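Local coordinates for putative uncharacterized protein (Chaetomium thermophilum, PDB 4XRI) that probably carries protein cargo into the nucleus as an importin-beta transport receptor and is likely to bind a small GTPase of the Ran type, at residues M756-M768 and L797-L811. The protein carries 2 engineered substitutions. Residues are numbered along the deposited sequence; the frame is centred on the assembly and turned at random.
With SO4 (sulfate ion), chain E.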
loop_
_atom_site.group_PDB
_atom_site.type_symbol
_atom_site.label_atom_id
_atom_site.label_comp_id
_atom_site.label_asym_id
_atom_site.label_seq_id
_atom_site.Cartn_x
_atom_site.Cartn_y
_atom_site.Cartn_z
ATOM N N MET A 756 6.230 -3.026 -13.135
ATOM C CA MET A 756 6.936 -2.663 -14.355
ATOM C C MET A 756 5.961 -2.204 -15.434
ATOM O O MET A 756 6.261 -1.288 -16.201
ATOM C CB MET A 756 7.777 -3.835 -14.862
ATOM C CG MET A 756 8.713 -3.467 -16.001
ATOM S SD MET A 756 9.767 -2.064 -15.589
ATOM C CE MET A 756 10.782 -1.960 -17.058
ATOM N N ILE A 757 4.798 -2.846 -15.488
ATOM C CA ILE A 757 3.732 -2.429 -16.391
ATOM C C ILE A 757 3.315 -0.996 -16.081
ATOM O O ILE A 757 3.184 -0.164 -16.979
ATOM C CB ILE A 757 2.506 -3.356 -16.287
ATOM C CG1 ILE A 757 2.809 -4.713 -16.928
ATOM C CG2 ILE A 757 1.292 -2.718 -16.948
ATOM C CD1 ILE A 757 1.783 -5.776 -16.606
ATOM N N ASP A 758 3.123 -0.716 -14.797
ATOM C CA ASP A 758 2.782 0.626 -14.347
ATOM C C ASP A 758 3.894 1.619 -14.660
ATOM O O ASP A 758 3.625 2.745 -15.078
ATOM C CB ASP A 758 2.484 0.633 -12.845
ATOM C CG ASP A 758 1.146 0.004 -12.516
ATOM O OD1 ASP A 758 0.255 0.004 -13.392
ATOM O OD2 ASP A 758 0.986 -0.486 -11.379
ATOM N N TYR A 759 5.139 1.198 -14.452
ATOM C CA TYR A 759 6.285 2.064 -14.711
ATOM C C TYR A 759 6.338 2.501 -16.172
ATOM O O TYR A 759 6.595 3.668 -16.472
ATOM C CB TYR A 759 7.592 1.368 -14.334
ATOM C CG TYR A 759 8.817 2.168 -14.720
ATOM C CD1 TYR A 759 9.546 1.856 -15.862
ATOM C CD2 TYR A 759 9.233 3.250 -13.953
ATOM C CE1 TYR A 759 10.659 2.592 -16.223
ATOM C CE2 TYR A 759 10.347 3.990 -14.306
ATOM C CZ TYR A 759 11.055 3.656 -15.441
ATOM O OH TYR A 759 12.161 4.390 -15.795
ATOM N N VAL A 760 6.091 1.557 -17.074
ATOM C CA VAL A 760 6.152 1.823 -18.508
ATOM C C VAL A 760 4.994 2.715 -18.955
ATOM O O VAL A 760 5.165 3.586 -19.808
ATOM C CB VAL A 760 6.147 0.507 -19.316
ATOM C CG1 VAL A 760 5.952 0.774 -20.802
ATOM C CG2 VAL A 760 7.440 -0.262 -19.074
ATOM N N ILE A 761 3.817 2.499 -18.372
ATOM C CA ILE A 761 2.679 3.376 -18.625
ATOM C C ILE A 761 3.023 4.798 -18.193
ATOM O O ILE A 761 2.796 5.758 -18.928
ATOM C CB ILE A 761 1.413 2.913 -17.883
ATOM C CG1 ILE A 761 0.883 1.611 -18.481
ATOM C CG2 ILE A 761 0.337 3.989 -17.944
ATOM C CD1 ILE A 761 -0.364 1.103 -17.793
ATOM N N SER A 762 3.587 4.918 -16.998
ATOM C CA SER A 762 4.011 6.210 -16.481
ATOM C C SER A 762 5.105 6.822 -17.349
ATOM O O SER A 762 5.093 8.023 -17.620
ATOM C CB SER A 762 4.505 6.074 -15.041
ATOM O OG SER A 762 5.030 7.301 -14.570
ATOM N N LEU A 763 6.053 5.990 -17.767
ATOM C CA LEU A 763 7.165 6.438 -18.595
ATOM C C LEU A 763 6.669 7.022 -19.912
ATOM O O LEU A 763 7.113 8.089 -20.344
ATOM C CB LEU A 763 8.128 5.280 -18.867
ATOM C CG LEU A 763 9.338 5.580 -19.752
ATOM C CD1 LEU A 763 10.252 6.583 -19.076
ATOM C CD2 LEU A 763 10.090 4.297 -20.067
ATOM N N ARG A 764 5.737 6.317 -20.543
ATOM C CA ARG A 764 5.225 6.720 -21.847
ATOM C C ARG A 764 4.321 7.942 -21.744
ATOM O O ARG A 764 4.169 8.690 -22.709
ATOM C CB ARG A 764 4.489 5.554 -22.505
ATOM C CG ARG A 764 5.437 4.431 -22.912
ATOM C CD ARG A 764 4.738 3.321 -23.674
ATOM N NE ARG A 764 5.711 2.480 -24.368
ATOM C CZ ARG A 764 5.405 1.597 -25.313
ATOM N NH1 ARG A 764 6.361 0.887 -25.895
ATOM N NH2 ARG A 764 4.142 1.429 -25.678
ATOM N N GLU A 765 3.730 8.145 -20.571
ATOM C CA GLU A 765 3.068 9.409 -20.271
ATOM C C GLU A 765 4.097 10.527 -20.363
ATOM O O GLU A 765 3.855 11.567 -20.977
ATOM C CB GLU A 765 2.427 9.391 -18.880
ATOM C CG GLU A 765 1.157 8.574 -18.773
ATOM C CD GLU A 765 0.573 8.607 -17.373
ATOM O OE1 GLU A 765 0.888 9.553 -16.619
ATOM O OE2 GLU A 765 -0.193 7.685 -17.023
ATOM N N GLY A 766 5.251 10.288 -19.747
ATOM C CA GLY A 766 6.356 11.226 -19.763
ATOM C C GLY A 766 6.858 11.503 -21.165
ATOM O O GLY A 766 7.031 12.660 -21.542
ATOM N N ILE A 767 7.083 10.443 -21.938
ATOM C CA ILE A 767 7.551 10.583 -23.314
ATOM C C ILE A 767 6.596 11.431 -24.146
ATOM O O ILE A 767 7.013 12.344 -24.858
ATOM C CB ILE A 767 7.709 9.221 -24.018
ATOM C CG1 ILE A 767 8.628 8.292 -23.224
ATOM C CG2 ILE A 767 8.250 9.426 -25.420
ATOM C CD1 ILE A 767 8.731 6.898 -23.809
ATOM N N MET A 768 5.308 11.124 -24.038
ATOM C CA MET A 768 4.286 11.822 -24.808
ATOM C C MET A 768 4.203 13.294 -24.419
ATOM O O MET A 768 4.041 14.161 -25.275
ATOM C CB MET A 768 2.929 11.148 -24.619
ATOM C CG MET A 768 1.992 11.305 -25.799
ATOM S SD MET A 768 2.726 10.756 -27.346
ATOM C CE MET A 768 3.232 9.099 -26.921
ATOM N N LEU A 797 5.591 5.040 -31.612
ATOM C CA LEU A 797 5.204 4.929 -30.213
ATOM C C LEU A 797 3.691 5.002 -30.046
ATOM O O LEU A 797 3.108 4.234 -29.282
ATOM C CB LEU A 797 5.874 6.024 -29.387
ATOM C CG LEU A 797 5.426 6.134 -27.929
ATOM C CD1 LEU A 797 5.594 4.806 -27.202
ATOM C CD2 LEU A 797 6.220 7.215 -27.244
ATOM N N LEU A 798 3.067 5.935 -30.762
ATOM C CA LEU A 798 1.612 6.065 -30.765
ATOM C C LEU A 798 0.945 4.735 -31.094
ATOM O O LEU A 798 -0.030 4.339 -30.453
ATOM C CB LEU A 798 1.166 7.133 -31.769
ATOM C CG LEU A 798 1.345 8.599 -31.378
ATOM C CD1 LEU A 798 1.019 9.498 -32.568
ATOM C CD2 LEU A 798 0.463 8.946 -30.193
ATOM N N ASN A 799 1.487 4.045 -32.091
ATOM C CA ASN A 799 0.973 2.745 -32.495
ATOM C C ASN A 799 1.212 1.678 -31.435
ATOM O O ASN A 799 0.359 0.821 -31.202
ATOM C CB ASN A 799 1.603 2.314 -33.820
ATOM C CG ASN A 799 1.112 0.960 -34.284
ATOM O OD1 ASN A 799 -0.047 0.807 -34.671
ATOM N ND2 ASN A 799 1.993 -0.034 -34.251
ATOM N N SER A 800 2.376 1.735 -30.796
ATOM C CA SER A 800 2.718 0.788 -29.742
ATOM C C SER A 800 1.754 0.924 -28.571
ATOM O O SER A 800 1.323 -0.070 -27.984
ATOM C CB SER A 800 4.158 1.005 -29.273
ATOM O OG SER A 800 4.544 0.011 -28.341
ATOM N N ILE A 801 1.418 2.166 -28.243
ATOM C CA ILE A 801 0.467 2.463 -27.181
ATOM C C ILE A 801 -0.926 1.959 -27.547
ATOM O O ILE A 801 -1.645 1.410 -26.708
ATOM C CB ILE A 801 0.410 3.975 -26.899
ATOM C CG1 ILE A 801 1.764 4.466 -26.384
ATOM C CG2 ILE A 801 -0.691 4.301 -25.902
ATOM C CD1 ILE A 801 1.836 5.959 -26.226
ATOM N N ALA A 802 -1.295 2.143 -28.811
ATOM C CA ALA A 802 -2.601 1.719 -29.297
ATOM C C ALA A 802 -2.748 0.200 -29.250
ATOM O O ALA A 802 -3.828 -0.317 -28.966
ATOM C CB ALA A 802 -2.829 2.228 -30.712
ATOM N N ASN A 803 -1.657 -0.511 -29.519
ATOM C CA ASN A 803 -1.689 -1.969 -29.562
ATOM C C ASN A 803 -1.454 -2.613 -28.199
ATOM O O ASN A 803 -1.435 -3.837 -28.079
ATOM C CB ASN A 803 -0.653 -2.490 -30.558
ATOM C CG ASN A 803 -0.934 -2.042 -31.980
ATOM O OD1 ASN A 803 -2.074 -1.743 -32.335
ATOM N ND2 ASN A 803 0.107 -1.999 -32.804
ATOM N N ASP A 804 -1.277 -1.786 -27.174
ATOM C CA ASP A 804 -1.054 -2.283 -25.821
ATOM C C ASP A 804 -2.269 -2.000 -24.944
ATOM O O ASP A 804 -2.551 -0.845 -24.631
ATOM C CB ASP A 804 0.200 -1.647 -25.213
ATOM C CG ASP A 804 0.638 -2.316 -23.916
ATOM O OD1 ASP A 804 -0.151 -3.087 -23.327
ATOM O OD2 ASP A 804 1.780 -2.061 -23.480
ATOM N N PRO A 805 -2.984 -3.063 -24.536
ATOM C CA PRO A 805 -4.188 -2.967 -23.700
ATOM C C PRO A 805 -3.902 -2.415 -22.305
ATOM O O PRO A 805 -4.831 -2.076 -21.575
ATOM C CB PRO A 805 -4.677 -4.419 -23.623
ATOM C CG PRO A 805 -3.462 -5.239 -23.875
ATOM C CD PRO A 805 -2.655 -4.460 -24.866
ATOM N N ASN A 806 -2.628 -2.336 -21.942
ATOM C CA ASN A 806 -2.226 -1.691 -20.699
ATOM C C ASN A 806 -2.014 -0.198 -20.916
ATOM O O ASN A 806 -1.131 0.209 -21.672
ATOM C CB ASN A 806 -0.954 -2.334 -20.145
ATOM C CG ASN A 806 -1.150 -3.789 -19.779
ATOM O OD1 ASN A 806 -2.159 -4.159 -19.183
ATOM N ND2 ASN A 806 -0.184 -4.625 -20.140
ATOM N N ARG A 807 -2.828 0.616 -20.254
ATOM C CA ARG A 807 -2.788 2.057 -20.461
ATOM C C ARG A 807 -3.415 2.820 -19.304
ATOM O O ARG A 807 -4.022 2.231 -18.411
ATOM C CB ARG A 807 -3.497 2.420 -21.768
ATOM C CG ARG A 807 -4.837 1.720 -21.951
ATOM C CD ARG A 807 -4.829 0.830 -23.183
ATOM N NE ARG A 807 -5.480 1.460 -24.328
ATOM C CZ ARG A 807 -5.093 1.304 -25.590
ATOM N NH1 ARG A 807 -5.752 1.912 -26.567
ATOM N NH2 ARG A 807 -4.047 0.543 -25.878
ATOM N N SER A 808 -3.252 4.138 -19.326
ATOM C CA SER A 808 -3.917 5.015 -18.377
ATOM C C SER A 808 -4.685 6.080 -19.143
ATOM O O SER A 808 -4.441 6.289 -20.331
ATOM C CB SER A 808 -2.913 5.661 -17.421
ATOM O OG SER A 808 -2.067 6.569 -18.104
ATOM N N GLU A 809 -5.614 6.748 -18.469
ATOM C CA GLU A 809 -6.368 7.826 -19.095
ATOM C C GLU A 809 -5.435 8.954 -19.518
ATOM O O GLU A 809 -5.568 9.510 -20.610
ATOM C CB GLU A 809 -7.446 8.360 -18.152
ATOM C CG GLU A 809 -8.061 9.664 -18.623
ATOM C CD GLU A 809 -9.380 9.974 -17.945
ATOM O OE1 GLU A 809 -9.876 9.118 -17.181
ATOM O OE2 GLU A 809 -9.924 11.075 -18.181
ATOM N N ALA A 810 -4.485 9.278 -18.646
ATOM C CA ALA A 810 -3.514 10.335 -18.909
ATOM C C ALA A 810 -2.682 10.043 -20.153
ATOM O O ALA A 810 -2.376 10.945 -20.932
ATOM C CB ALA A 810 -2.607 10.525 -17.703
ATOM N N LEU A 811 -2.324 8.776 -20.336
ATOM C CA LEU A 811 -1.508 8.373 -21.476
ATOM C C LEU A 811 -2.275 8.536 -22.784
ATOM O O LEU A 811 -1.730 9.014 -23.781
ATOM C CB LEU A 811 -1.041 6.926 -21.316
ATOM C CG LEU A 811 -0.229 6.344 -22.475
ATOM C CD1 LEU A 811 0.973 7.223 -22.786
ATOM C CD2 LEU A 811 0.210 4.920 -22.160
HETATM S S SO4 E . -6.512 5.365 -15.069
HETATM O O1 SO4 E . -6.541 5.267 -16.525
HETATM O O2 SO4 E . -6.761 6.748 -14.674
HETATM O O3 SO4 E . -5.208 4.941 -14.570
HETATM O O4 SO4 E . -7.550 4.504 -14.511
#
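Arg-764 of helix 754-780 reaches in among Leu-797, Ser-800, Ile-801 and Leu-811, a knob in a hole formed by two successive helices of the superhelical HEAT-repeat array. Its chain runs extended from CG to NE, with CG anti to the carbonyl carbon (chi1 -69°), which carries the guanidinium to the flank of helix 791-802. There NH2 donates to Ser-800 OG (3.0 Å), the oxygen tilted slightly from the guanidinium plane and the N-H angle a bent 143°, while Leu-797 CD1 lies over one face. NH1 bonds to the carbonyl oxygen of Ala-744, so two hydrogen bonds grip the group, one through each terminal nitrogen. With an alanine in place of Arg-764, the Ser-800 hydroxyl and the Ala-744 carbonyl would probably lose this donor, and a gap would be likely to open beside Leu-797.

The second polar link lies at the start of helix 809-825. Ser-808 OG is placed to donate to Glu-765 OE2, but at 2.4 Å the modelled distance is too short to be taken literally; as N-cap, the same OG accepts from Leu-811 N (3.1 Å). The extended Glu-765 chain lays its CG against Leu-811 CB (3.7 Å), with Ala-810 CB close to the carboxylate. Next to Ser-808, Glu-809 N donates to O1 of a sulfate ion that probably comes from the crystallisation liquor.

Apolar contacts fill in the remainder. The bent Met-768 chain brings CE tip to tip with Ile-801 CD1 (3.5 Å) and against Leu-797 CD2, whose other neighbour is Ile-767 CG2 (3.5 Å). Toward the other end, Ile-761 CD1 packs on the backbone at Arg-807 N (3.5 Å), and Ile-757 CG2 touches the Asn-806 amide.

The contact is thus mixed: polar links from helix 754-780 to the last turn of helix 791-802 and, less surely, to the N-cap of helix 809-825 border an apolar patch around Leu-797, Met-768 and Ile-801.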